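Local coordinates for protein precorrin-6A reductase (PDB 4X7G) that catalyses the NADPH-dependent reduction of the precorrin-6A macrocycle to precorrin-6B, a step in the biosynthesis of cobalamin, at residues 29-34 against 39-44; 68-73 against 226-231; 103-108 against 209-214. All blocks are in the same frame, centred on the assembly; numbering follows the deposited sequence.

Contact 1: 29-34 against 39-44; sequences FSYAGR and VAQPLP. With NAP (NADP nicotinamide-adenine-dinucleotide phosphate), chain B.
Y31 and V39 share the shortest of the hydrogen bonds that join these segments: the phenol OH of Y31 donates to V39 O at 2.7 Å, with V39 O near the plane of the tyrosine ring and the hydroxyl tilted 18° from the carbonyl plane. The same hydroxyl accepts from Q41 NE2 at 3.1 Å, which it meets almost in the plane of the glutamine amide. NE2 has a second partner, S14 OG on helix 11-22, so the rotation of this amide is set from two directions. At the far end F29 N donates to P44 O at 2.9 Å. A phenylalanine in place of Y31 would probably leave V39 O without this donor and Q41 NE2 with S14 OG alone of the two partners named, setting the loop freer at 39-41.

The segments form the end of strand 27-31, second in the order of the Rossmann-type parallel sheet, and the loop that returns to strand 45-47 beside it.

Stacking is carried by Q41. Its CG, beside the backbone N (chi1 -69°), lies over the F29 ring as a CH-pi contact, 3.5 Å from the centroid; a further bend at chi2 lays the amide along the same face, only 11° from parallel. F29 in turn brings its CE1 over the centre of the Y31 ring, 3.6 Å above the plane.

Ligand contacts involve S30, R34 and V39. S30 OG, which R46 NH1 also bonds, donates to N1A of the NADP adenine at 2.8 Å, while S30 O receives the adenine amino group N6A at 3.1 Å. R34, bent at chi2 and chi3, brings NE and NH2 to phosphate oxygen O2N, NH2 approaching it to 2.8 Å. V39 N bonds the bound corrinoid, probably the reduced product.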
loop_
_atom_site.group_PDB
_atom_site.type_symbol
_atom_site.label_atom_id
_atom_site.label_comp_id
_atom_site.label_asym_id
_atom_site.label_seq_id
_atom_site.Cartn_x
_atom_site.Cartn_y
_atom_site.Cartn_z
ATOM N N PHE A 29 -5.727 -0.831 -15.495
ATOM C CA PHE A 29 -5.013 -0.766 -14.251
ATOM C C PHE A 29 -4.229 0.486 -14.168
ATOM O O PHE A 29 -3.591 0.892 -15.190
ATOM C CB PHE A 29 -4.097 -1.979 -14.185
ATOM C CG PHE A 29 -3.458 -2.202 -12.824
ATOM C CD1 PHE A 29 -2.346 -1.548 -12.429
ATOM C CD2 PHE A 29 -3.985 -3.162 -11.989
ATOM C CE1 PHE A 29 -1.755 -1.802 -11.175
ATOM C CE2 PHE A 29 -3.383 -3.394 -10.755
ATOM C CZ PHE A 29 -2.290 -2.773 -10.409
ATOM N N SER A 30 -4.141 1.173 -13.034
ATOM C CA SER A 30 -3.417 2.408 -12.910
ATOM C C SER A 30 -2.343 2.339 -11.835
ATOM O O SER A 30 -2.672 2.112 -10.643
ATOM C CB SER A 30 -4.352 3.532 -12.602
ATOM O OG SER A 30 -3.687 4.793 -12.509
ATOM N N TYR A 31 -1.099 2.674 -12.207
ATOM C CA TYR A 31 -0.021 2.981 -11.265
ATOM C C TYR A 31 0.214 4.497 -11.231
ATOM O O TYR A 31 0.099 5.164 -12.226
ATOM C CB TYR A 31 1.259 2.329 -11.727
ATOM C CG TYR A 31 1.402 0.849 -11.559
ATOM C CD1 TYR A 31 1.430 0.222 -10.293
ATOM C CD2 TYR A 31 1.638 -0.033 -12.658
ATOM C CE1 TYR A 31 1.651 -1.133 -10.133
ATOM C CE2 TYR A 31 1.839 -1.377 -12.499
ATOM C CZ TYR A 31 1.942 -1.899 -11.238
ATOM O OH TYR A 31 2.261 -3.261 -11.009
ATOM N N ALA A 32 0.662 4.940 -10.082
ATOM C CA ALA A 32 1.100 6.329 -9.934
ATOM C C ALA A 32 2.409 6.627 -10.668
ATOM O O ALA A 32 2.630 7.803 -11.016
ATOM C CB ALA A 32 1.374 6.590 -8.454
ATOM N N GLY A 33 3.225 5.672 -10.842
ATOM C CA GLY A 33 4.588 5.905 -11.354
ATOM C C GLY A 33 5.585 6.242 -10.265
ATOM O O GLY A 33 6.555 6.962 -10.597
ATOM N N ARG A 34 5.380 5.784 -9.029
ATOM C CA ARG A 34 6.304 6.076 -7.907
ATOM C C ARG A 34 7.580 5.277 -8.042
ATOM O O ARG A 34 8.617 5.675 -7.398
ATOM C CB ARG A 34 5.594 5.793 -6.580
ATOM C CG ARG A 34 6.194 6.494 -5.366
ATOM C CD ARG A 34 5.995 8.027 -5.376
ATOM N NE ARG A 34 4.601 8.439 -5.226
ATOM C CZ ARG A 34 3.833 8.950 -6.202
ATOM N NH1 ARG A 34 4.324 9.232 -7.417
ATOM N NH2 ARG A 34 2.576 9.207 -5.928
ATOM N N VAL A 39 5.863 -3.643 -11.868
ATOM C CA VAL A 39 5.686 -4.950 -12.462
ATOM C C VAL A 39 4.455 -4.959 -13.354
ATOM O O VAL A 39 3.429 -4.294 -13.166
ATOM C CB VAL A 39 5.578 -6.051 -11.468
ATOM C CG1 VAL A 39 6.884 -6.162 -10.628
ATOM C CG2 VAL A 39 4.327 -5.934 -10.651
ATOM N N ALA A 40 4.552 -5.797 -14.393
ATOM C CA ALA A 40 3.467 -5.929 -15.347
ATOM C C ALA A 40 2.205 -6.505 -14.714
ATOM O O ALA A 40 2.260 -7.240 -13.780
ATOM C CB ALA A 40 3.916 -6.840 -16.515
ATOM N N GLN A 41 1.067 -6.054 -15.216
ATOM C CA GLN A 41 -0.257 -6.535 -14.815
ATOM C C GLN A 41 -0.956 -7.059 -16.028
ATOM O O GLN A 41 -0.694 -6.596 -17.158
ATOM C CB GLN A 41 -1.045 -5.304 -14.284
ATOM C CG GLN A 41 -0.472 -4.744 -12.919
ATOM C CD GLN A 41 -0.683 -5.669 -11.790
ATOM O OE1 GLN A 41 -1.488 -6.608 -11.835
ATOM N NE2 GLN A 41 0.064 -5.417 -10.708
ATOM N N PRO A 42 -1.935 -7.914 -15.843
ATOM C CA PRO A 42 -2.638 -8.588 -16.988
ATOM C C PRO A 42 -3.740 -7.779 -17.596
ATOM O O PRO A 42 -4.685 -8.306 -18.150
ATOM C CB PRO A 42 -3.158 -9.881 -16.368
ATOM C CG PRO A 42 -3.432 -9.436 -14.934
ATOM C CD PRO A 42 -2.248 -8.604 -14.566
ATOM N N LEU A 43 -3.728 -6.447 -17.424
ATOM C CA LEU A 43 -4.662 -5.478 -17.986
ATOM C C LEU A 43 -3.841 -4.370 -18.631
ATOM O O LEU A 43 -2.748 -4.091 -18.149
ATOM C CB LEU A 43 -5.521 -4.942 -16.930
ATOM C CG LEU A 43 -6.473 -5.896 -16.217
ATOM C CD1 LEU A 43 -7.070 -5.194 -15.006
ATOM C CD2 LEU A 43 -7.490 -6.446 -17.144
ATOM N N PRO A 44 -4.398 -3.682 -19.614
ATOM C CA PRO A 44 -3.802 -2.435 -20.089
ATOM C C PRO A 44 -3.518 -1.518 -18.898
ATOM O O PRO A 44 -4.428 -1.322 -18.079
ATOM C CB PRO A 44 -4.759 -1.876 -21.086
ATOM C CG PRO A 44 -5.841 -2.845 -21.195
ATOM C CD PRO A 44 -5.687 -3.964 -20.218
HETATM P PA NAP B . -0.889 9.382 -2.408
HETATM O O1A NAP B . -0.034 10.268 -1.513
HETATM O O2A NAP B . -2.158 9.088 -1.985
HETATM O O5B NAP B . -0.954 9.923 -3.847
HETATM C C5B NAP B . -0.331 11.124 -4.347
HETATM C C4B NAP B . -0.646 11.418 -5.794
HETATM O O4B NAP B . -0.074 10.319 -6.629
HETATM C C3B NAP B . -2.099 11.276 -6.163
HETATM O O3B NAP B . -2.809 12.466 -5.816
HETATM C C2B NAP B . -2.087 10.936 -7.597
HETATM O O2B NAP B . -1.649 12.071 -8.367
HETATM C C1B NAP B . -0.996 9.998 -7.695
HETATM N N9A NAP B . -1.354 8.566 -7.513
HETATM C C8A NAP B . -1.371 7.826 -6.352
HETATM N N7A NAP B . -1.749 6.543 -6.601
HETATM C C5A NAP B . -2.050 6.540 -7.935
HETATM C C6A NAP B . -2.507 5.488 -8.816
HETATM N N6A NAP B . -2.632 4.217 -8.407
HETATM N N1A NAP B . -2.739 5.771 -10.116
HETATM C C2A NAP B . -2.548 7.090 -10.526
HETATM N N3A NAP B . -2.105 8.147 -9.847
HETATM C C4A NAP B . -1.854 7.825 -8.546
HETATM O O3 NAP B . -0.204 7.943 -2.657
HETATM P PN NAP B . 1.339 7.415 -2.548
HETATM O O1N NAP B . 1.678 7.064 -1.105
HETATM O O2N NAP B . 2.249 8.317 -3.262
HETATM O O5D NAP B . 1.217 5.979 -3.273
HETATM C C5D NAP B . 1.778 5.819 -4.608
HETATM C C4D NAP B . 1.423 4.493 -5.076
HETATM O O4D NAP B . 2.149 3.519 -4.347
HETATM C C3D NAP B . -0.083 4.137 -5.084
HETATM O O3D NAP B . -0.495 3.420 -6.258
HETATM C C2D NAP B . -0.201 3.235 -3.857
HETATM O O2D NAP B . -1.166 2.257 -3.880
HETATM C C1D NAP B . 1.218 2.604 -3.821
HETATM N N1N NAP B . 1.610 2.322 -2.519
HETATM C C2N NAP B . 1.634 2.997 -1.551
HETATM C C3N NAP B . 2.053 2.214 -0.536
HETATM C C7N NAP B . 1.889 3.375 0.416
HETATM O O7N NAP B . 1.407 4.331 -0.391
HETATM N N7N NAP B . 2.191 3.262 1.784
HETATM C C4N NAP B . 2.378 0.698 -0.739
HETATM C C5N NAP B . 2.350 -0.096 -2.032
HETATM C C6N NAP B . 1.877 0.953 -2.792
HETATM P P2B NAP B . -2.752 13.054 -9.064
HETATM O O1X NAP B . -1.821 13.814 -9.976
HETATM O O2X NAP B . -3.775 12.276 -9.662
HETATM O O3X NAP B . -3.569 13.804 -7.969
#

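Contact 2: 68-73 against 226-231; sequences VIDATH and PARDIC. With NAP (NADP nicotinamide-adenine-dinucleotide phosphate), chain B.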
loop_
_atom_site.group_PDB
_atom_site.type_symbol
_atom_site.label_atom_id
_atom_site.label_comp_id
_atom_site.label_asym_id
_atom_site.label_seq_id
_atom_site.Cartn_x
_atom_site.Cartn_y
_atom_site.Cartn_z
ATOM N N VAL A 68 -15.018 2.374 -10.543
ATOM C CA VAL A 68 -13.669 2.458 -10.041
ATOM C C VAL A 68 -13.536 1.540 -8.824
ATOM O O VAL A 68 -14.314 1.618 -7.900
ATOM C CB VAL A 68 -13.297 3.886 -9.620
ATOM C CG1 VAL A 68 -11.893 3.960 -9.029
ATOM C CG2 VAL A 68 -13.406 4.814 -10.815
ATOM N N ILE A 69 -12.480 0.712 -8.841
ATOM C CA ILE A 69 -12.034 -0.001 -7.630
ATOM C C ILE A 69 -10.744 0.625 -7.182
ATOM O O ILE A 69 -9.746 0.587 -7.885
ATOM C CB ILE A 69 -11.846 -1.507 -7.843
ATOM C CG1 ILE A 69 -13.138 -2.119 -8.410
ATOM C CG2 ILE A 69 -11.453 -2.121 -6.490
ATOM C CD1 ILE A 69 -14.354 -2.040 -7.549
ATOM N N ASP A 70 -10.841 1.288 -6.022
ATOM C CA ASP A 70 -9.670 1.894 -5.431
ATOM C C ASP A 70 -8.950 0.856 -4.606
ATOM O O ASP A 70 -9.312 0.612 -3.458
ATOM C CB ASP A 70 -10.088 3.093 -4.556
ATOM C CG ASP A 70 -8.943 3.643 -3.767
ATOM O OD1 ASP A 70 -7.788 3.257 -4.007
ATOM O OD2 ASP A 70 -9.232 4.482 -2.843
ATOM N N ALA A 71 -7.931 0.214 -5.180
ATOM C CA ALA A 71 -7.114 -0.799 -4.517
ATOM C C ALA A 71 -5.747 -0.244 -4.216
ATOM O O ALA A 71 -4.769 -0.967 -4.222
ATOM C CB ALA A 71 -7.079 -2.084 -5.315
ATOM N N THR A 72 -5.690 1.062 -4.001
ATOM C CA THR A 72 -4.408 1.672 -3.562
ATOM C C THR A 72 -4.124 1.294 -2.090
ATOM O O THR A 72 -4.946 0.867 -1.327
ATOM C CB THR A 72 -4.435 3.173 -3.735
ATOM O OG1 THR A 72 -5.368 3.807 -2.808
ATOM C CG2 THR A 72 -4.709 3.616 -5.152
ATOM N N HIS A 73 -2.896 1.579 -1.734
ATOM C CA HIS A 73 -2.485 1.392 -0.383
ATOM C C HIS A 73 -3.363 2.201 0.557
ATOM O O HIS A 73 -3.661 3.367 0.271
ATOM C CB HIS A 73 -1.026 1.803 -0.237
ATOM C CG HIS A 73 -0.353 1.246 0.968
ATOM N ND1 HIS A 73 -0.513 1.772 2.242
ATOM C CD2 HIS A 73 0.368 0.100 1.109
ATOM C CE1 HIS A 73 0.174 1.010 3.091
ATOM N NE2 HIS A 73 0.733 0.014 2.430
ATOM N N PRO A 226 -12.067 10.163 3.369
ATOM C CA PRO A 226 -13.502 10.341 3.343
ATOM C C PRO A 226 -14.251 9.061 3.100
ATOM O O PRO A 226 -13.703 8.061 2.535
ATOM C CB PRO A 226 -13.702 11.235 2.140
ATOM C CG PRO A 226 -12.442 12.033 2.007
ATOM C CD PRO A 226 -11.372 11.045 2.454
ATOM N N ALA A 227 -15.517 9.002 3.497
ATOM C CA ALA A 227 -16.319 7.807 3.420
ATOM C C ALA A 227 -16.646 7.434 1.945
ATOM O O ALA A 227 -16.894 8.278 1.138
ATOM C CB ALA A 227 -17.669 8.066 4.093
ATOM N N ARG A 228 -16.570 6.120 1.729
ATOM C CA ARG A 228 -16.942 5.485 0.478
ATOM C C ARG A 228 -17.167 4.023 0.726
ATOM O O ARG A 228 -16.775 3.451 1.789
ATOM C CB ARG A 228 -15.974 5.762 -0.675
ATOM C CG ARG A 228 -14.681 4.939 -0.689
ATOM C CD ARG A 228 -13.705 5.419 0.383
ATOM N NE ARG A 228 -12.335 5.109 -0.020
ATOM C CZ ARG A 228 -11.373 4.646 0.777
ATOM N NH1 ARG A 228 -10.211 4.354 0.252
ATOM N NH2 ARG A 228 -11.607 4.354 2.029
ATOM N N ASP A 229 -17.809 3.318 -0.205
ATOM C CA ASP A 229 -18.004 1.943 -0.056
ATOM C C ASP A 229 -16.672 1.208 0.121
ATOM O O ASP A 229 -15.748 1.519 -0.627
ATOM C CB ASP A 229 -18.713 1.317 -1.291
ATOM C CG ASP A 229 -20.211 1.637 -1.420
ATOM O OD1 ASP A 229 -20.769 2.366 -0.580
ATOM O OD2 ASP A 229 -20.780 1.174 -2.420
ATOM N N ILE A 230 -16.628 0.270 1.057
ATOM C CA ILE A 230 -15.402 -0.548 1.302
ATOM C C ILE A 230 -15.717 -1.970 0.966
ATOM O O ILE A 230 -16.751 -2.581 1.419
ATOM C CB ILE A 230 -15.015 -0.496 2.784
ATOM C CG1 ILE A 230 -14.834 0.922 3.218
ATOM C CG2 ILE A 230 -13.808 -1.393 3.041
ATOM C CD1 ILE A 230 -13.875 1.707 2.533
ATOM N N CYS A 231 -14.884 -2.601 0.138
ATOM C CA CYS A 231 -14.955 -3.967 -0.287
ATOM C C CYS A 231 -13.752 -4.595 0.400
ATOM O O CYS A 231 -12.589 -4.342 0.010
ATOM C CB CYS A 231 -14.924 -4.058 -1.819
ATOM S SG CYS A 231 -16.402 -3.350 -2.618
HETATM P PA NAP B . -0.889 9.382 -2.408
HETATM O O1A NAP B . -0.034 10.268 -1.513
HETATM O O2A NAP B . -2.158 9.088 -1.985
HETATM O O5B NAP B . -0.954 9.923 -3.847
HETATM C C5B NAP B . -0.331 11.124 -4.347
HETATM C C4B NAP B . -0.646 11.418 -5.794
HETATM O O4B NAP B . -0.074 10.319 -6.629
HETATM C C3B NAP B . -2.099 11.276 -6.163
HETATM O O3B NAP B . -2.809 12.466 -5.816
HETATM C C2B NAP B . -2.087 10.936 -7.597
HETATM O O2B NAP B . -1.649 12.071 -8.367
HETATM C C1B NAP B . -0.996 9.998 -7.695
HETATM N N9A NAP B . -1.354 8.566 -7.513
HETATM C C8A NAP B . -1.371 7.826 -6.352
HETATM N N7A NAP B . -1.749 6.543 -6.601
HETATM C C5A NAP B . -2.050 6.540 -7.935
HETATM C C6A NAP B . -2.507 5.488 -8.816
HETATM N N6A NAP B . -2.632 4.217 -8.407
HETATM N N1A NAP B . -2.739 5.771 -10.116
HETATM C C2A NAP B . -2.548 7.090 -10.526
HETATM N N3A NAP B . -2.105 8.147 -9.847
HETATM C C4A NAP B . -1.854 7.825 -8.546
HETATM O O3 NAP B . -0.204 7.943 -2.657
HETATM P PN NAP B . 1.339 7.415 -2.548
HETATM O O1N NAP B . 1.678 7.064 -1.105
HETATM O O2N NAP B . 2.249 8.317 -3.262
HETATM O O5D NAP B . 1.217 5.979 -3.273
HETATM C C5D NAP B . 1.778 5.819 -4.608
HETATM C C4D NAP B . 1.423 4.493 -5.076
HETATM O O4D NAP B . 2.149 3.519 -4.347
HETATM C C3D NAP B . -0.083 4.137 -5.084
HETATM O O3D NAP B . -0.495 3.420 -6.258
HETATM C C2D NAP B . -0.201 3.235 -3.857
HETATM O O2D NAP B . -1.166 2.257 -3.880
HETATM C C1D NAP B . 1.218 2.604 -3.821
HETATM N N1N NAP B . 1.610 2.322 -2.519
HETATM C C2N NAP B . 1.634 2.997 -1.551
HETATM C C3N NAP B . 2.053 2.214 -0.536
HETATM C C7N NAP B . 1.889 3.375 0.416
HETATM O O7N NAP B . 1.407 4.331 -0.391
HETATM N N7N NAP B . 2.191 3.262 1.784
HETATM C C4N NAP B . 2.378 0.698 -0.739
HETATM C C5N NAP B . 2.350 -0.096 -2.032
HETATM C C6N NAP B . 1.877 0.953 -2.792
HETATM P P2B NAP B . -2.752 13.054 -9.064
HETATM O O1X NAP B . -1.821 13.814 -9.976
HETATM O O2X NAP B . -3.775 12.276 -9.662
HETATM O O3X NAP B . -3.569 13.804 -7.969
HETATM O O HOH W 1 -11.460 5.965 -2.548
#
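R228 reaches D70 across the N-terminal Rossmann-type sheet, from beside edge strand 229-231, over strand 93-97, to the end of strand 67-70. This edge strand comes late in the chain, after the second sheet, consistent with the strand-swapping between Rossmann domains known for this enzyme. From CB, R228 CG turns between the backbone N and the carbonyl carbon (chi1 79°), the chain bends again at chi2, and it runs against A96, S80 and V84, the last two on helix 77-90. NE then donates to a water at 2.8 Å, and that water donates to D70 OD2 at 2.7 Å. At the tip, NH1 makes a salt bridge to D70 OD2, 3.2 Å long. The oxygen lies nearly in the guanidinium plane but is approached from above its own carboxylate plane, 43° out of it.

D70 OD2 also bonds S80 OG, so a buried carboxylate oxygen has three partners. D70 OD1 faces its own segment, accepting T72 N at 3.0 Å in an Asx turn. That turn leads to H73, whose N donates to ribose O2D of the NADP at 2.8 Å. T72 OG1 donates to the syn lone pair of D70 OD1 at 2.8 Å.

Contact 3: 103-108 against 209-214; sequences TAQAGD and AARSLG
The R211 guanidinium meets two side chains of the 103-108 loop, Q105 over one face and D108 at the edge. The Q105 amide is stacked on the guanidinium, the two planes 13° apart, although the side chains cross at about a right angle. Q105 CG sits 3.7 Å above the guanidinium plane, displaced toward its rim, and Q105 NE2 is 3.5 Å from R211 NH1; flat surfaces meet without a hydrogen bond.

D108 is turned more steeply, its carboxylate 65° from the guanidinium. Its OD1 accepts from R211 NE at 2.8 Å in a practically straight salt-bridge bond, in the plane of the guanidinium but above that of the carboxylate. R211 NH2 stays 3.5 Å from the same OD1, so the grip is single. The chain of R211 leaves the helix extended and bends at chi3 (-49°), which turns NE toward D108. On the way its CG passes 3.6 Å from G107 O and its CD comes near A106 O.

Q105 to D108 form a type II beta turn with G107 at its third position, where a CB would press on R211 CG and on the preceding carbonyl. The turn is closed by D108 N on Q105 O and braced by D108 OD2, which accepts Q105 N at 2.8 Å. R211 belongs to the last turn of helix 205-213, which ends in a Schellman motif at G214; a water lies within bonding distance of both G107 O, 2.8 Å, and R211 O, 2.9 Å. The contact joins the link between the two sheets to a helix of the second domain.

One oxygen of D108 braces the turn and the other takes the arginine, so the carboxylate ties the two together; its charge is probably partly balanced by R211.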
loop_
_atom_site.group_PDB
_atom_site.type_symbol
_atom_site.label_atom_id
_atom_site.label_comp_id
_atom_site.label_asym_id
_atom_site.label_seq_id
_atom_site.Cartn_x
_atom_site.Cartn_y
_atom_site.Cartn_z
ATOM N N THR A 103 -4.503 -6.905 13.256
ATOM C CA THR A 103 -4.773 -6.872 14.688
ATOM C C THR A 103 -3.852 -7.877 15.369
ATOM O O THR A 103 -3.458 -8.885 14.828
ATOM C CB THR A 103 -6.281 -7.127 15.019
ATOM O OG1 THR A 103 -6.644 -8.335 14.426
ATOM C CG2 THR A 103 -7.117 -6.016 14.502
ATOM N N ALA A 104 -3.558 -7.535 16.582
ATOM C CA ALA A 104 -2.574 -8.281 17.344
ATOM C C ALA A 104 -3.055 -9.636 17.759
ATOM O O ALA A 104 -4.220 -9.774 18.082
ATOM C CB ALA A 104 -2.155 -7.492 18.579
ATOM N N GLN A 105 -2.177 -10.615 17.703
ATOM C CA GLN A 105 -2.478 -11.923 18.263
ATOM C C GLN A 105 -1.411 -12.317 19.206
ATOM O O GLN A 105 -0.458 -11.618 19.490
ATOM C CB GLN A 105 -2.687 -12.969 17.207
ATOM C CG GLN A 105 -1.610 -13.093 16.222
ATOM C CD GLN A 105 -2.133 -13.846 15.023
ATOM O OE1 GLN A 105 -2.934 -13.305 14.237
ATOM N NE2 GLN A 105 -1.788 -15.124 14.931
ATOM N N ALA A 106 -1.591 -13.545 19.732
ATOM C CA ALA A 106 -0.662 -14.067 20.704
ATOM C C ALA A 106 0.747 -14.034 20.162
ATOM O O ALA A 106 0.929 -14.415 18.965
ATOM C CB ALA A 106 -0.966 -15.548 20.936
ATOM N N GLY A 107 1.615 -13.510 20.968
ATOM C CA GLY A 107 3.018 -13.358 20.660
ATOM C C GLY A 107 3.421 -11.995 20.084
ATOM O O GLY A 107 4.584 -11.688 20.105
ATOM N N ASP A 108 2.454 -11.214 19.552
ATOM C CA ASP A 108 2.756 -9.841 19.041
ATOM C C ASP A 108 3.089 -8.936 20.197
ATOM O O ASP A 108 2.428 -9.010 21.252
ATOM C CB ASP A 108 1.573 -9.339 18.263
ATOM C CG ASP A 108 1.386 -10.004 16.938
ATOM O OD1 ASP A 108 2.395 -10.489 16.296
ATOM O OD2 ASP A 108 0.267 -10.122 16.503
ATOM N N ALA A 209 7.444 -12.431 11.068
ATOM C CA ALA A 209 8.838 -12.531 11.337
ATOM C C ALA A 209 9.236 -11.919 12.665
ATOM O O ALA A 209 9.987 -12.479 13.464
ATOM C CB ALA A 209 9.633 -11.948 10.168
ATOM N N ALA A 210 8.759 -10.691 12.934
ATOM C CA ALA A 210 9.025 -10.077 14.195
ATOM C C ALA A 210 8.520 -10.928 15.350
ATOM O O ALA A 210 9.205 -11.031 16.346
ATOM C CB ALA A 210 8.407 -8.647 14.249
ATOM N N ARG A 211 7.321 -11.457 15.206
ATOM C CA ARG A 211 6.783 -12.317 16.247
ATOM C C ARG A 211 7.704 -13.527 16.505
ATOM O O ARG A 211 7.978 -13.847 17.664
ATOM C CB ARG A 211 5.386 -12.734 15.851
ATOM C CG ARG A 211 4.590 -13.436 16.924
ATOM C CD ARG A 211 3.308 -14.089 16.426
ATOM N NE ARG A 211 2.485 -13.246 15.622
ATOM C CZ ARG A 211 1.809 -13.636 14.628
ATOM N NH1 ARG A 211 1.672 -14.892 14.269
ATOM N NH2 ARG A 211 1.208 -12.724 13.867
ATOM N N SER A 212 8.241 -14.111 15.480
ATOM C CA SER A 212 9.169 -15.293 15.621
ATOM C C SER A 212 10.403 -14.940 16.325
ATOM O O SER A 212 11.020 -15.864 16.941
ATOM C CB SER A 212 9.439 -15.925 14.270
ATOM O OG SER A 212 10.468 -15.264 13.543
ATOM N N LEU A 213 10.851 -13.686 16.255
ATOM C CA LEU A 213 12.039 -13.179 16.904
ATOM C C LEU A 213 11.802 -12.484 18.202
ATOM O O LEU A 213 12.762 -12.003 18.854
ATOM C CB LEU A 213 12.787 -12.274 15.871
ATOM C CG LEU A 213 13.544 -12.974 14.790
ATOM C CD1 LEU A 213 13.681 -12.093 13.496
ATOM C CD2 LEU A 213 14.854 -13.517 15.239
ATOM N N GLY A 214 10.547 -12.361 18.624
ATOM C CA GLY A 214 10.300 -11.683 19.852
ATOM C C GLY A 214 10.523 -10.199 19.807
ATOM O O GLY A 214 10.845 -9.626 20.847
HETATM O O HOH W 2 6.767 -13.505 20.242
#

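How the contacts relate
Contacts 1 and 2 are partly buried and reach the same N-terminal sheet, their centres about 17 Å apart; both also touch the NADP, contact 1 at the adenine, its ribose and a phosphate, contact 2 at a hydroxyl of the other ribose. Contact 3 lies at the surface of the other domain, about 33 Å from contact 1 between centres, on the opposite side of the chain's centre. Chemistry does not simply follow burial. Contact 1 relies on neutral groups, a stacked amide and a tyrosine hydroxyl. Contacts 2 and 3 each hold one arginine-aspartate pair, the first across strand 93-97 at the edge of the sheet, on a buried aspartate with a bridging water, the second on an exposed turn.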